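Local coordinates for amine Dehydrogenase (Pseudomonas putida, PDB 1JMX), which probably takes part in amine oxidation by carrying electrons through its two bound haem c groups, at residues D195-M200 and A217-T222; E299-L304 and L331-A336; A461-V466 and H480-V485. All coordinates share one frame; numbering follows the deposited sequence.

Contact 1: residues D195-M200 and A217-T222; sequences DVRGVM and AYADGT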
ATOM      1  N   ASP A 195     -18.007  24.206 -10.999  1.00 19.97           N
ATOM      2  CA  ASP A 195     -18.017  24.042 -12.443  1.00 18.95           C
ATOM      3  C   ASP A 195     -16.959  24.866 -13.146  1.00 17.97           C
ATOM      4  O   ASP A 195     -16.479  25.863 -12.623  1.00 18.86           O
ATOM      5  CB  ASP A 195     -19.397  24.382 -13.009  1.00 18.98           C
ATOM      6  CG  ASP A 195     -20.440  23.331 -12.684  1.00 21.18           C
ATOM      7  OD1 ASP A 195     -21.628  23.686 -12.516  1.00 21.41           O
ATOM      8  OD2 ASP A 195     -20.083  22.137 -12.606  1.00 24.13           O
ATOM      9  N   VAL A 196     -16.593  24.412 -14.335  1.00 17.89           N
ATOM     10  CA  VAL A 196     -15.594  25.068 -15.155  1.00 17.83           C
ATOM     11  C   VAL A 196     -16.032  24.870 -16.604  1.00 17.24           C
ATOM     12  O   VAL A 196     -16.675  23.872 -16.938  1.00 16.57           O
ATOM     13  CB  VAL A 196     -14.176  24.454 -14.916  1.00 17.61           C
ATOM     14  CG1 VAL A 196     -14.064  23.085 -15.537  1.00 16.83           C
ATOM     15  CG2 VAL A 196     -13.095  25.368 -15.445  1.00 18.52           C
ATOM     16  N   ARG A 197     -15.745  25.858 -17.443  1.00 19.00           N
ATOM     17  CA  ARG A 197     -16.105  25.790 -18.854  1.00 19.87           C
ATOM     18  C   ARG A 197     -15.198  26.708 -19.643  1.00 19.18           C
ATOM     19  O   ARG A 197     -14.672  27.682 -19.109  1.00 18.84           O
ATOM     20  CB  ARG A 197     -17.571  26.186 -19.076  1.00 20.60           C
ATOM     21  CG  ARG A 197     -17.838  27.691 -19.226  1.00 24.05           C
ATOM     22  CD  ARG A 197     -17.790  28.442 -17.912  1.00 25.63           C
ATOM     23  NE  ARG A 197     -18.935  28.127 -17.066  1.00 28.23           N
ATOM     24  CZ  ARG A 197     -19.539  29.002 -16.263  1.00 30.22           C
ATOM     25  NH1 ARG A 197     -19.113  30.261 -16.199  1.00 30.61           N
ATOM     26  NH2 ARG A 197     -20.553  28.615 -15.501  1.00 30.78           N
ATOM     27  N   GLY A 198     -15.010  26.387 -20.916  1.00 19.00           N
ATOM     28  CA  GLY A 198     -14.161  27.207 -21.756  1.00 18.65           C
ATOM     29  C   GLY A 198     -13.864  26.572 -23.097  1.00 19.21           C
ATOM     30  O   GLY A 198     -14.583  25.686 -23.560  1.00 18.50           O
ATOM     31  N   VAL A 199     -12.788  27.033 -23.721  1.00 20.76           N
ATOM     32  CA  VAL A 199     -12.368  26.527 -25.018  1.00 21.19           C
ATOM     33  C   VAL A 199     -10.891  26.174 -24.998  1.00 19.83           C
ATOM     34  O   VAL A 199     -10.053  26.930 -24.518  1.00 19.50           O
ATOM     35  CB  VAL A 199     -12.659  27.554 -26.159  1.00 22.47           C
ATOM     36  CG1 VAL A 199     -12.112  27.042 -27.492  1.00 23.77           C
ATOM     37  CG2 VAL A 199     -14.157  27.778 -26.286  1.00 22.69           C
ATOM     38  N   MET A 200     -10.597  24.984 -25.493  1.00 19.28           N
ATOM     39  CA  MET A 200      -9.242  24.504 -25.563  1.00 19.69           C
ATOM     40  C   MET A 200      -8.848  24.465 -27.026  1.00 18.95           C
ATOM     41  O   MET A 200      -9.500  23.829 -27.851  1.00 18.77           O
ATOM     42  CB  MET A 200      -9.133  23.116 -24.942  1.00 19.32           C
ATOM     43  CG  MET A 200      -7.702  22.622 -24.826  1.00 21.34           C
ATOM     44  SD  MET A 200      -7.581  21.044 -23.962  1.00 22.10           S
ATOM     45  CE  MET A 200      -8.202  19.903 -25.189  1.00 18.65           C
ATOM     46  N   ALA A 217     -13.121  29.680 -17.364  1.00 22.37           N
ATOM     47  CA  ALA A 217     -13.256  30.118 -15.983  1.00 22.51           C
ATOM     48  C   ALA A 217     -14.176  29.178 -15.244  1.00 22.51           C
ATOM     49  O   ALA A 217     -14.860  28.355 -15.853  1.00 22.41           O
ATOM     50  CB  ALA A 217     -13.820  31.534 -15.930  1.00 21.64           C
ATOM     51  N   TYR A 218     -14.156  29.280 -13.918  1.00 24.49           N
ATOM     52  CA  TYR A 218     -15.022  28.478 -13.069  1.00 25.10           C
ATOM     53  C   TYR A 218     -16.320  29.249 -12.922  1.00 25.55           C
ATOM     54  O   TYR A 218     -16.389  30.429 -13.279  1.00 26.62           O
ATOM     55  CB  TYR A 218     -14.391  28.266 -11.698  1.00 25.35           C
ATOM     56  CG  TYR A 218     -13.264  27.260 -11.685  1.00 26.05           C
ATOM     57  CD1 TYR A 218     -13.505  25.925 -11.362  1.00 26.79           C
ATOM     58  CD2 TYR A 218     -11.951  27.649 -11.947  1.00 25.47           C
ATOM     59  CE1 TYR A 218     -12.471  25.002 -11.295  1.00 27.76           C
ATOM     60  CE2 TYR A 218     -10.907  26.737 -11.879  1.00 27.71           C
ATOM     61  CZ  TYR A 218     -11.174  25.415 -11.553  1.00 29.08           C
ATOM     62  OH  TYR A 218     -10.141  24.502 -11.487  1.00 31.37           O
ATOM     63  N   ALA A 219     -17.348  28.584 -12.405  1.00 26.22           N
ATOM     64  CA  ALA A 219     -18.643  29.215 -12.219  1.00 26.75           C
ATOM     65  C   ALA A 219     -18.569  30.380 -11.229  1.00 28.55           C
ATOM     66  O   ALA A 219     -19.380  31.310 -11.306  1.00 28.67           O
ATOM     67  CB  ALA A 219     -19.664  28.193 -11.758  1.00 25.57           C
ATOM     68  N   ASP A 220     -17.574  30.355 -10.340  1.00 29.06           N
ATOM     69  CA  ASP A 220     -17.413  31.412  -9.340  1.00 29.95           C
ATOM     70  C   ASP A 220     -16.603  32.630  -9.814  1.00 30.91           C
ATOM     71  O   ASP A 220     -16.314  33.541  -9.026  1.00 32.31           O
ATOM     72  CB  ASP A 220     -16.799  30.843  -8.055  1.00 30.17           C
ATOM     73  CG  ASP A 220     -15.349  30.448  -8.222  1.00 30.95           C
ATOM     74  OD1 ASP A 220     -14.689  30.145  -7.203  1.00 31.30           O
ATOM     75  OD2 ASP A 220     -14.866  30.439  -9.371  1.00 31.57           O
ATOM     76  N   GLY A 221     -16.196  32.627 -11.079  1.00 31.18           N
ATOM     77  CA  GLY A 221     -15.442  33.753 -11.611  1.00 31.21           C
ATOM     78  C   GLY A 221     -13.925  33.642 -11.616  1.00 30.88           C
ATOM     79  O   GLY A 221     -13.253  34.514 -12.182  1.00 31.03           O
ATOM     80  N   THR A 222     -13.375  32.629 -10.945  1.00 29.94           N
ATOM     81  CA  THR A 222     -11.926  32.441 -10.925  1.00 30.02           C
ATOM     82  C   THR A 222     -11.534  31.944 -12.334  1.00 29.07           C
ATOM     83  O   THR A 222     -12.188  31.070 -12.904  1.00 28.80           O
ATOM     84  CB  THR A 222     -11.485  31.455  -9.788  1.00 30.98           C
ATOM     85  OG1 THR A 222     -10.061  31.278  -9.793  1.00 33.71           O
ATOM     86  CG2 THR A 222     -12.093  30.133  -9.977  1.00 33.50           C
TER
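Val196 sets its methyl CG2 over the face of the Tyr218 ring, with CG2 4.0 Å from the Tyr218 ring centroid and 6° off the ring normal, which defines a CH-pi contact. The torsion of Val196 (chi1 73°) wedges CG1 between the backbone N and the carbonyl carbon and leaves CG2 as the branch that covers the ring. The pairing of the two residues agrees with this overlap: they form an antiparallel non-hydrogen-bonded pair, and CA of Val196 lies 4.0 Å from CA of Tyr218. Their shared face looks onto Leu274 of strand 269-280, while Lys193 makes a cation-pi contact with the Tyr218 ring. The strands are 194-204 and 209-218, a hairpin in the closed eight-stranded antiparallel barrel formed by residues 182-280. On the side away from the turn, Arg197 and Ala217 make the hydrogen-bonded pair, Arg197 N to Ala217 O at 3.1 Å and Ala217 N to Arg197 O also at 3.1 Å. Past the Val196/Tyr218 pair the ladder gives way to a type I turn from Tyr218 to Gly221. Ala219 N still reaches Asp195 O at 2.9 Å, but approaches from above the carbonyl plane, 46° out of it, as the chain bends off the strand. Here Arg197, its chain bent twice, folds its guanidinium over the turn. Ala219 CA lies under one face of that group, 3.8 Å from Arg197 NH2, while Arg197 NE donates to Gln290 OE1 outside the hairpin.

Contact 2: residues E299-L304 and L331-A336; sequences ESEITL and LVRLKA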
ATOM      1  N   GLU A 299     -34.644  32.752  -8.975  1.00 36.68           N
ATOM      2  CA  GLU A 299     -33.974  33.494 -10.036  1.00 37.44           C
ATOM      3  C   GLU A 299     -32.524  32.997 -10.042  1.00 37.34           C
ATOM      4  O   GLU A 299     -31.860  32.987  -8.991  1.00 36.76           O
ATOM      5  CB  GLU A 299     -33.999  34.992  -9.703  1.00 39.63           C
ATOM      6  CG  GLU A 299     -34.813  35.856 -10.662  1.00 42.12           C
ATOM      7  CD  GLU A 299     -33.991  36.362 -11.843  1.00 43.80           C
ATOM      8  OE1 GLU A 299     -34.263  35.947 -12.993  1.00 44.60           O
ATOM      9  OE2 GLU A 299     -33.079  37.193 -11.619  1.00 43.64           O
ATOM     10  N   SER A 300     -32.030  32.592 -11.213  1.00 35.85           N
ATOM     11  CA  SER A 300     -30.665  32.087 -11.303  1.00 34.42           C
ATOM     12  C   SER A 300     -30.002  32.309 -12.650  1.00 32.30           C
ATOM     13  O   SER A 300     -30.650  32.226 -13.697  1.00 30.78           O
ATOM     14  CB  SER A 300     -30.636  30.591 -10.973  1.00 35.48           C
ATOM     15  OG  SER A 300     -29.348  30.039 -11.183  1.00 36.32           O
ATOM     16  N   GLU A 301     -28.703  32.599 -12.600  1.00 31.42           N
ATOM     17  CA  GLU A 301     -27.907  32.809 -13.801  1.00 31.41           C
ATOM     18  C   GLU A 301     -27.454  31.426 -14.257  1.00 29.99           C
ATOM     19  O   GLU A 301     -26.705  30.747 -13.551  1.00 30.45           O
ATOM     20  CB  GLU A 301     -26.695  33.687 -13.484  1.00 34.61           C
ATOM     21  CG  GLU A 301     -26.112  34.473 -14.679  1.00 40.24           C
ATOM     22  CD  GLU A 301     -25.044  33.719 -15.468  1.00 43.44           C
ATOM     23  OE1 GLU A 301     -23.952  33.443 -14.900  1.00 45.64           O
ATOM     24  OE2 GLU A 301     -25.284  33.430 -16.669  1.00 45.78           O
ATOM     25  N   ILE A 302     -27.989  30.975 -15.384  1.00 26.93           N
ATOM     26  CA  ILE A 302     -27.628  29.680 -15.922  1.00 25.05           C
ATOM     27  C   ILE A 302     -26.857  29.866 -17.217  1.00 25.72           C
ATOM     28  O   ILE A 302     -27.185  30.721 -18.036  1.00 25.28           O
ATOM     29  CB  ILE A 302     -28.866  28.829 -16.197  1.00 24.33           C
ATOM     30  CG1 ILE A 302     -29.575  28.512 -14.887  1.00 24.67           C
ATOM     31  CG2 ILE A 302     -28.488  27.548 -16.902  1.00 23.72           C
ATOM     32  CD1 ILE A 302     -30.768  27.596 -15.051  1.00 26.91           C
ATOM     33  N   THR A 303     -25.812  29.071 -17.387  1.00 25.23           N
ATOM     34  CA  THR A 303     -25.013  29.133 -18.593  1.00 24.95           C
ATOM     35  C   THR A 303     -24.936  27.754 -19.246  1.00 24.20           C
ATOM     36  O   THR A 303     -24.799  26.741 -18.573  1.00 23.85           O
ATOM     37  CB  THR A 303     -23.613  29.738 -18.329  1.00 25.48           C
ATOM     38  OG1 THR A 303     -22.610  28.953 -18.985  1.00 28.38           O
ATOM     39  CG2 THR A 303     -23.320  29.842 -16.844  1.00 24.81           C
ATOM     40  N   LEU A 304     -25.157  27.727 -20.555  1.00 24.35           N
ATOM     41  CA  LEU A 304     -25.121  26.500 -21.338  1.00 23.97           C
ATOM     42  C   LEU A 304     -23.772  26.392 -22.029  1.00 23.40           C
ATOM     43  O   LEU A 304     -23.262  27.367 -22.582  1.00 23.48           O
ATOM     44  CB  LEU A 304     -26.252  26.485 -22.374  1.00 25.67           C
ATOM     45  CG  LEU A 304     -27.700  26.361 -21.879  1.00 27.85           C
ATOM     46  CD1 LEU A 304     -27.846  25.104 -21.023  1.00 28.55           C
ATOM     47  CD2 LEU A 304     -28.113  27.595 -21.090  1.00 29.51           C
ATOM     48  N   LEU A 331     -20.972  29.063 -25.728  1.00 28.70           N
ATOM     49  CA  LEU A 331     -21.408  29.468 -24.401  1.00 29.21           C
ATOM     50  C   LEU A 331     -22.609  30.408 -24.469  1.00 29.94           C
ATOM     51  O   LEU A 331     -22.561  31.459 -25.114  1.00 28.95           O
ATOM     52  CB  LEU A 331     -20.245  30.156 -23.670  1.00 30.05           C
ATOM     53  CG  LEU A 331     -20.141  30.038 -22.143  1.00 31.70           C
ATOM     54  CD1 LEU A 331     -18.897  30.766 -21.651  1.00 32.07           C
ATOM     55  CD2 LEU A 331     -21.373  30.617 -21.482  1.00 32.88           C
ATOM     56  N   VAL A 332     -23.688  30.022 -23.798  1.00 29.69           N
ATOM     57  CA  VAL A 332     -24.896  30.835 -23.755  1.00 29.42           C
ATOM     58  C   VAL A 332     -25.223  31.152 -22.298  1.00 29.28           C
ATOM     59  O   VAL A 332     -25.515  30.255 -21.521  1.00 29.29           O
ATOM     60  CB  VAL A 332     -26.095  30.106 -24.424  1.00 29.55           C
ATOM     61  CG1 VAL A 332     -27.357  30.965 -24.351  1.00 28.86           C
ATOM     62  CG2 VAL A 332     -25.765  29.784 -25.886  1.00 29.20           C
ATOM     63  N   ARG A 333     -25.080  32.418 -21.913  1.00 29.80           N
ATOM     64  CA  ARG A 333     -25.384  32.849 -20.546  1.00 30.85           C
ATOM     65  C   ARG A 333     -26.759  33.499 -20.483  1.00 31.45           C
ATOM     66  O   ARG A 333     -27.095  34.352 -21.312  1.00 32.13           O
ATOM     67  CB  ARG A 333     -24.342  33.833 -20.043  1.00 31.92           C
ATOM     68  CG  ARG A 333     -23.012  33.206 -19.742  1.00 34.70           C
ATOM     69  CD  ARG A 333     -22.019  34.269 -19.381  1.00 38.12           C
ATOM     70  NE  ARG A 333     -22.605  35.209 -18.428  1.00 43.02           N
ATOM     71  CZ  ARG A 333     -22.516  36.537 -18.530  1.00 45.67           C
ATOM     72  NH1 ARG A 333     -21.860  37.094 -19.552  1.00 46.28           N
ATOM     73  NH2 ARG A 333     -23.077  37.310 -17.600  1.00 46.87           N
ATOM     74  N   LEU A 334     -27.549  33.110 -19.491  1.00 31.08           N
ATOM     75  CA  LEU A 334     -28.884  33.658 -19.355  1.00 30.83           C
ATOM     76  C   LEU A 334     -29.364  33.753 -17.926  1.00 30.91           C
ATOM     77  O   LEU A 334     -28.787  33.167 -17.008  1.00 29.99           O
ATOM     78  CB  LEU A 334     -29.878  32.851 -20.201  1.00 30.82           C
ATOM     79  CG  LEU A 334     -29.866  31.322 -20.081  1.00 31.62           C
ATOM     80  CD1 LEU A 334     -30.759  30.862 -18.925  1.00 31.28           C
ATOM     81  CD2 LEU A 334     -30.356  30.717 -21.386  1.00 31.77           C
ATOM     82  N   LYS A 335     -30.382  34.574 -17.736  1.00 31.05           N
ATOM     83  CA  LYS A 335     -30.980  34.739 -16.428  1.00 30.77           C
ATOM     84  C   LYS A 335     -32.263  33.946 -16.553  1.00 29.79           C
ATOM     85  O   LYS A 335     -32.956  34.043 -17.569  1.00 29.22           O
ATOM     86  CB  LYS A 335     -31.302  36.206 -16.160  1.00 31.46           C
ATOM     87  CG  LYS A 335     -31.509  36.502 -14.700  1.00 33.91           C
ATOM     88  CD  LYS A 335     -30.176  36.548 -13.972  1.00 36.74           C
ATOM     89  CE  LYS A 335     -29.351  37.766 -14.410  1.00 37.96           C
ATOM     90  NZ  LYS A 335     -28.055  37.879 -13.662  1.00 38.75           N
ATOM     91  N   ALA A 336     -32.549  33.110 -15.568  1.00 29.53           N
ATOM     92  CA  ALA A 336     -33.759  32.314 -15.624  1.00 29.81           C
ATOM     93  C   ALA A 336     -34.536  32.483 -14.346  1.00 30.70           C
ATOM     94  O   ALA A 336     -33.996  32.914 -13.324  1.00 29.55           O
ATOM     95  CB  ALA A 336     -33.429  30.853 -15.850  1.00 29.43           C
TER
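Ile302 and Leu334 face each other as a hydrogen-bonded antiparallel pair, and Leu334 CD1 rests 3.9 Å from Ile302 CB. Leu334 (chi1 49°) holds its CG between the backbone N and the carbonyl carbon, a costly torsion that folds the isobutyl group over the opposing strand and brings its CD2 3.9 Å from Leu304 CD2. Leu304 CB and Val332 CB meet at 4.2 Å, and Ala336 continues this buried apolar face. Beneath it six backbone hydrogen bonds join the strands, whose axes run 163° apart; the shortest is Leu304 N to Val332 O, 2.7 Å. The face of Glu301, Thr303, Arg333 and Lys335 is looser and more polar. Glu301 OE2 lies at the edge of the Arg333 guanidinium, near its plane, in a long salt bridge to Arg333 NE of 3.7 Å, with carboxylate and guanidinium planes 81° apart. Arg333 NH1 has a second carboxylate in Glu326. A leucine in place of Glu301 has no carboxylate for Arg333 NE, and the guanidinium, left with Glu326, would probably be freer to swing. At the outer end Glu299 and Lys335 cross at about a right angle, OE1 of Glu299 3.3 Å from CG of Lys335, though carboxylate and ammonium stay too far apart for a salt bridge. This face is not open throughout: Thr303 OG1 is buried beside Leu331 CD2 with no polar partner. Strands 285-295 and 319-327 flank the pair in the mixed sheet of an E-set domain, Leu325 of the latter touching Glu301, Arg333 and Lys335, and strand 194-204 packs alongside.

Contact 3: residues A461-V466 and H480-V485; sequences AGNLKV and HMIVTV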
ATOM      1  N   ALA A 461      -3.118  11.425  12.428  1.00 13.03           N
ATOM      2  CA  ALA A 461      -4.062  10.587  11.711  1.00 13.82           C
ATOM      3  C   ALA A 461      -5.396  10.635  12.465  1.00 14.32           C
ATOM      4  O   ALA A 461      -5.442  11.058  13.622  1.00 14.47           O
ATOM      5  CB  ALA A 461      -3.535   9.147  11.639  1.00 14.49           C
ATOM      6  N   GLY A 462      -6.474  10.221  11.805  1.00 14.41           N
ATOM      7  CA  GLY A 462      -7.777  10.232  12.445  1.00 13.54           C
ATOM      8  C   GLY A 462      -8.879   9.505  11.699  1.00 14.04           C
ATOM      9  O   GLY A 462      -8.792   9.285  10.492  1.00 13.57           O
ATOM     10  N   ASN A 463      -9.902   9.099  12.443  1.00 13.58           N
ATOM     11  CA  ASN A 463     -11.059   8.407  11.889  1.00 14.09           C
ATOM     12  C   ASN A 463     -12.184   9.434  12.034  1.00 14.43           C
ATOM     13  O   ASN A 463     -12.725   9.633  13.124  1.00 14.07           O
ATOM     14  CB  ASN A 463     -11.340   7.142  12.709  1.00 13.39           C
ATOM     15  CG  ASN A 463     -12.181   6.144  11.966  1.00 12.71           C
ATOM     16  OD1 ASN A 463     -12.688   6.429  10.887  1.00 14.26           O
ATOM     17  ND2 ASN A 463     -12.337   4.962  12.539  1.00 14.64           N
ATOM     18  N   LEU A 464     -12.495  10.110  10.932  1.00 14.47           N
ATOM     19  CA  LEU A 464     -13.484  11.180  10.931  1.00 14.71           C
ATOM     20  C   LEU A 464     -14.814  10.993  10.199  1.00 15.39           C
ATOM     21  O   LEU A 464     -14.939  10.239   9.234  1.00 16.03           O
ATOM     22  CB  LEU A 464     -12.819  12.468  10.433  1.00 14.07           C
ATOM     23  CG  LEU A 464     -11.572  12.941  11.180  1.00 12.85           C
ATOM     24  CD1 LEU A 464     -11.056  14.219  10.546  1.00 13.35           C
ATOM     25  CD2 LEU A 464     -11.889  13.163  12.659  1.00 13.82           C
ATOM     26  N   LYS A 465     -15.805  11.732  10.678  1.00 17.12           N
ATOM     27  CA  LYS A 465     -17.146  11.732  10.119  1.00 18.30           C
ATOM     28  C   LYS A 465     -17.297  13.113   9.503  1.00 16.55           C
ATOM     29  O   LYS A 465     -17.121  14.122  10.178  1.00 16.88           O
ATOM     30  CB  LYS A 465     -18.183  11.509  11.226  1.00 20.76           C
ATOM     31  CG  LYS A 465     -19.545  11.089  10.718  1.00 25.91           C
ATOM     32  CD  LYS A 465     -20.355  10.363  11.791  1.00 30.28           C
ATOM     33  CE  LYS A 465     -20.605  11.243  13.020  1.00 33.68           C
ATOM     34  NZ  LYS A 465     -21.634  10.640  13.938  1.00 36.79           N
ATOM     35  N   VAL A 466     -17.532  13.141   8.199  1.00 16.09           N
ATOM     36  CA  VAL A 466     -17.678  14.386   7.458  1.00 16.96           C
ATOM     37  C   VAL A 466     -19.142  14.808   7.379  1.00 17.80           C
ATOM     38  O   VAL A 466     -19.940  14.162   6.703  1.00 17.07           O
ATOM     39  CB  VAL A 466     -17.089  14.224   6.039  1.00 17.29           C
ATOM     40  CG1 VAL A 466     -17.353  15.458   5.201  1.00 20.10           C
ATOM     41  CG2 VAL A 466     -15.591  13.951   6.135  1.00 17.98           C
ATOM     42  N   HIS A 480     -17.616   9.546   5.414  1.00 14.98           N
ATOM     43  CA  HIS A 480     -16.581   8.925   6.227  1.00 13.52           C
ATOM     44  C   HIS A 480     -15.217   9.170   5.613  1.00 13.00           C
ATOM     45  O   HIS A 480     -14.970   8.822   4.460  1.00 12.76           O
ATOM     46  CB  HIS A 480     -16.827   7.418   6.344  1.00 12.27           C
ATOM     47  CG  HIS A 480     -15.900   6.719   7.294  1.00 11.36           C
ATOM     48  ND1 HIS A 480     -15.802   5.347   7.361  1.00 10.77           N
ATOM     49  CD2 HIS A 480     -15.048   7.200   8.228  1.00 10.20           C
ATOM     50  CE1 HIS A 480     -14.934   5.012   8.295  1.00 10.56           C
ATOM     51  NE2 HIS A 480     -14.463   6.119   8.836  1.00 11.29           N
ATOM     52  N   MET A 481     -14.332   9.765   6.402  1.00 13.65           N
ATOM     53  CA  MET A 481     -12.981  10.048   5.957  1.00 13.30           C
ATOM     54  C   MET A 481     -11.951   9.556   6.965  1.00 13.40           C
ATOM     55  O   MET A 481     -12.123   9.698   8.173  1.00 13.83           O
ATOM     56  CB  MET A 481     -12.794  11.552   5.733  1.00 13.66           C
ATOM     57  CG  MET A 481     -11.368  11.943   5.365  1.00 15.16           C
ATOM     58  SD  MET A 481     -11.065  13.708   5.306  1.00 15.94           S
ATOM     59  CE  MET A 481     -11.440  14.173   6.984  1.00 13.49           C
ATOM     60  N   ILE A 482     -10.892   8.941   6.455  1.00 14.00           N
ATOM     61  CA  ILE A 482      -9.797   8.466   7.292  1.00 13.14           C
ATOM     62  C   ILE A 482      -8.542   9.223   6.856  1.00 12.90           C
ATOM     63  O   ILE A 482      -8.233   9.296   5.667  1.00 12.29           O
ATOM     64  CB  ILE A 482      -9.568   6.937   7.148  1.00 12.62           C
ATOM     65  CG1 ILE A 482     -10.688   6.164   7.840  1.00 12.14           C
ATOM     66  CG2 ILE A 482      -8.229   6.543   7.737  1.00 11.77           C
ATOM     67  CD1 ILE A 482     -10.630   4.693   7.598  1.00 13.60           C
ATOM     68  N   VAL A 483      -7.888   9.869   7.815  1.00 12.36           N
ATOM     69  CA  VAL A 483      -6.661  10.601   7.547  1.00 11.91           C
ATOM     70  C   VAL A 483      -5.546   9.674   7.989  1.00 12.35           C
ATOM     71  O   VAL A 483      -5.474   9.312   9.162  1.00 11.89           O
ATOM     72  CB  VAL A 483      -6.572  11.899   8.372  1.00 10.79           C
ATOM     73  CG1 VAL A 483      -5.323  12.671   7.998  1.00 12.45           C
ATOM     74  CG2 VAL A 483      -7.809  12.753   8.156  1.00 11.42           C
ATOM     75  N   THR A 484      -4.737   9.216   7.037  1.00 14.41           N
ATOM     76  CA  THR A 484      -3.621   8.327   7.354  1.00 15.90           C
ATOM     77  C   THR A 484      -2.231   8.768   6.969  1.00 14.26           C
ATOM     78  O   THR A 484      -1.996   9.922   6.614  1.00 12.57           O
ATOM     79  CB  THR A 484      -3.785   6.906   6.799  1.00 18.13           C
ATOM     80  OG1 THR A 484      -4.496   6.918   5.549  1.00 20.91           O
ATOM     81  CG2 THR A 484      -4.420   6.062   7.815  1.00 20.16           C
ATOM     82  N   VAL A 485      -1.328   7.792   7.037  1.00 12.56           N
ATOM     83  CA  VAL A 485       0.079   7.947   6.747  1.00 11.69           C
ATOM     84  C   VAL A 485       0.421   8.012   5.258  1.00 11.48           C
ATOM     85  O   VAL A 485      -0.369   7.638   4.393  1.00 10.45           O
ATOM     86  CB  VAL A 485       0.873   6.803   7.424  1.00 11.54           C
ATOM     87  CG1 VAL A 485       0.539   6.759   8.915  1.00  9.23           C
ATOM     88  CG2 VAL A 485       0.543   5.465   6.771  1.00  9.56           C
TER
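His480 turns the edge of its ring to the side-chain amide of Asn463, diagonally across the antiparallel hairpin of strands 462-470 and 476-484, part of a mixed sheet in the last of the E-set domains. NE2 of His480 donates to OD1 of Asn463 at 2.7 Å, with 173° at the hydrogen. The acceptor lies almost exactly in the ring plane, and amide and ring planes are only 24° apart, so the two flat groups are nearly coplanar. Both side chains leave their backbones with CG anti to N (His480 chi1 -173°), which carries the ring and the amide toward each other. The same ring edge places CD2 of His480 3.2 Å from Leu464 O, while Phe421 stacks on the ring and Phe374 meets it edge-to-face; these neighbours and the NE2 bond together restrict its rotation. Residues of another chain pack on Asn463 and Ile482 of this face. The other face is apolar. Leu464 and Met481 run alongside each other in the same direction, and the bend at the end of Met481 brings its CE to 3.6 Å from Leu464 CD1. Val466 crosses Met481 at a slant, its CG2 3.7 Å from Met481 CB. Phe443 of strand 442-445 touches Leu464, Met481 and Val483 there. Leu464 and Met481 also exchange backbone bonds, Leu464 N to Met481 O being 2.8 Å. At the end remote from the hairpin's connection, Val483 N donates to Gly462 O at 2.9 Å, and Gly462 N returns a bond of 3.0 Å to Val483 O.

How the contacts relate
The three contacts follow in series from the N terminus; none nests in or crosses another. Contact 1 closes a hairpin with 16 residues between its segments, within the barrel of domain II. Contact 2 brackets 26 residues, among them strand 319-327, beside strand 331-338 in the sheet of domain III. Contact 3 closes a hairpin over 13 residues in domain IV. Contacts 1 and 2 touch by packing: Arg197 NH2 is 3.3 Å from Thr303 CG2, and Arg197 CG is 4.1 Å from Leu331 CD1, while Gln290 of strand 285-295 adds hydrogen bonds between barrel and sheet. Contact 3 stands apart, its nearest atoms about 18 Å from contact 1 and about 25 Å from contact 2.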